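IroE protein (Escherichia coli, PDB 2GZS) hydrolyses the trilactone of the siderophore enterobactin and its glucosylated salmochelin forms, usually cutting once to give linear trimers. Local coordinates at residues A[250-253]-A[254-258]. Residues are numbered along the deposited sequence; the frame is centred on the assembly and turned at random.
Sequences MFNA and SFRQA
Two donors of Ser254 grip the carbonyl oxygen of Met250: the backbone N at 2.9 Å and OG at 3.0 Å, arriving from opposite faces of the carbonyl plane. The hydroxyl gets there because chi1 of 69° turns OG in between the two backbone arms of its own residue, back over the preceding turn. The methyl CE of Met250, a selenomethionine, meets Ser254 CB at 3.9 Å. One residue further along, the rings of Phe251 and Phe255, themselves one turn apart, lean together at an angle, CD2 to CD2 4.1 Å apart, while Phe255 presents its edge to Phe251 O, with CD2 3.4 Å away. Arg256 CG sits 3.7 Å above the plane of the Phe255 ring, over its centre. The i to i+4 backbone bonds, such as Gln257 N to Ala253 O at 2.8 Å, place all this on helix 247-262, the last helix of this alpha/beta-hydrolase-type fold, which starts at the active-site His247. Farther out, Trp146 and His148, on the strand leading to Ser149, meet the Phe251 ring edge-to-face. Trp146 NE1 also makes a weak hydrogen bond with Ser254 OG, and Arg57 of helix 51-57 packs against both phenylalanines.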
loop_
_atom_site.group_PDB
_atom_site.type_symbol
_atom_site.label_atom_id
_atom_site.label_comp_id
_atom_site.label_asym_id
_atom_site.label_seq_id
_atom_site.Cartn_x
_atom_site.Cartn_y
_atom_site.Cartn_z
HETATM N N MSE A 250 12.563 -5.759 -5.724
HETATM C CA MSE A 250 11.292 -6.133 -5.170
HETATM C C MSE A 250 10.370 -4.946 -4.855
HETATM O O MSE A 250 9.168 -5.123 -5.048
HETATM C CB MSE A 250 11.603 -6.866 -3.826
HETATM C CG MSE A 250 10.300 -7.274 -3.157
HETATM SE SE MSE A 250 9.331 -8.630 -4.192
HETATM C CE MSE A 250 7.873 -8.561 -3.026
ATOM N N PHE A 251 10.931 -3.863 -4.365
ATOM C CA PHE A 251 10.120 -2.643 -4.158
ATOM C C PHE A 251 9.431 -2.299 -5.488
ATOM O O PHE A 251 8.235 -2.046 -5.513
ATOM C CB PHE A 251 10.991 -1.500 -3.625
ATOM C CG PHE A 251 10.213 -0.225 -3.277
ATOM C CD1 PHE A 251 9.904 -0.015 -1.941
ATOM C CD2 PHE A 251 9.853 0.699 -4.255
ATOM C CE1 PHE A 251 9.174 1.140 -1.618
ATOM C CE2 PHE A 251 9.135 1.813 -3.917
ATOM C CZ PHE A 251 8.812 2.089 -2.591
ATOM N N ASN A 252 10.265 -2.297 -6.527
ATOM C CA ASN A 252 9.761 -1.950 -7.867
ATOM C C ASN A 252 8.729 -2.935 -8.337
ATOM O O ASN A 252 7.636 -2.613 -8.796
ATOM C CB ASN A 252 10.916 -2.028 -8.887
ATOM C CG ASN A 252 11.817 -0.820 -8.842
ATOM O OD1 ASN A 252 11.458 0.142 -8.158
ATOM N ND2 ASN A 252 12.938 -0.903 -9.545
ATOM N N ALA A 253 9.054 -4.241 -8.308
ATOM C CA ALA A 253 8.162 -5.260 -8.812
ATOM C C ALA A 253 6.808 -5.248 -8.148
ATOM O O ALA A 253 5.742 -5.406 -8.766
ATOM C CB ALA A 253 8.786 -6.662 -8.619
ATOM N N SER A 254 6.834 -5.133 -6.818
ATOM C CA SER A 254 5.568 -5.261 -6.081
ATOM C C SER A 254 4.707 -3.982 -6.314
ATOM O O SER A 254 3.516 -4.213 -6.509
ATOM C CB SER A 254 5.890 -5.543 -4.603
ATOM O OG SER A 254 6.468 -4.434 -3.958
ATOM N N PHE A 255 5.326 -2.807 -6.324
ATOM C CA PHE A 255 4.402 -1.649 -6.524
ATOM C C PHE A 255 3.910 -1.681 -7.967
ATOM O O PHE A 255 2.752 -1.346 -8.219
ATOM C CB PHE A 255 5.088 -0.355 -6.132
ATOM C CG PHE A 255 5.715 0.542 -7.158
ATOM C CD1 PHE A 255 4.948 1.365 -8.031
ATOM C CD2 PHE A 255 7.093 0.647 -7.295
ATOM C CE1 PHE A 255 5.549 2.192 -8.967
ATOM C CE2 PHE A 255 7.684 1.440 -8.251
ATOM C CZ PHE A 255 6.919 2.237 -9.105
ATOM N N ARG A 256 4.789 -2.010 -8.916
ATOM C CA ARG A 256 4.304 -1.941 -10.322
ATOM C C ARG A 256 3.312 -3.022 -10.570
ATOM O O ARG A 256 2.285 -2.835 -11.243
ATOM C CB ARG A 256 5.537 -2.038 -11.230
ATOM C CG ARG A 256 6.395 -0.800 -11.185
ATOM C CD ARG A 256 7.589 -1.020 -12.135
ATOM N NE ARG A 256 8.666 -0.126 -11.742
ATOM C CZ ARG A 256 9.155 0.793 -12.558
ATOM N NH1 ARG A 256 8.605 0.837 -13.766
ATOM N NH2 ARG A 256 10.137 1.557 -12.092
ATOM N N GLN A 257 3.490 -4.242 -10.062
ATOM C CA GLN A 257 2.547 -5.310 -10.287
ATOM C C GLN A 257 1.210 -5.030 -9.588
ATOM O O GLN A 257 0.168 -5.385 -10.106
ATOM C CB GLN A 257 3.140 -6.696 -9.911
ATOM C CG GLN A 257 2.162 -7.834 -10.234
ATOM C CD GLN A 257 1.969 -7.996 -11.745
ATOM O OE1 GLN A 257 2.925 -8.340 -12.444
ATOM N NE2 GLN A 257 0.785 -7.732 -12.278
ATOM N N ALA A 258 1.276 -4.351 -8.422
ATOM C CA ALA A 258 0.003 -3.962 -7.793
ATOM C C ALA A 258 -0.770 -2.966 -8.677
ATOM O O ALA A 258 -1.968 -3.160 -8.805
ATOM C CB ALA A 258 0.306 -3.396 -6.398
#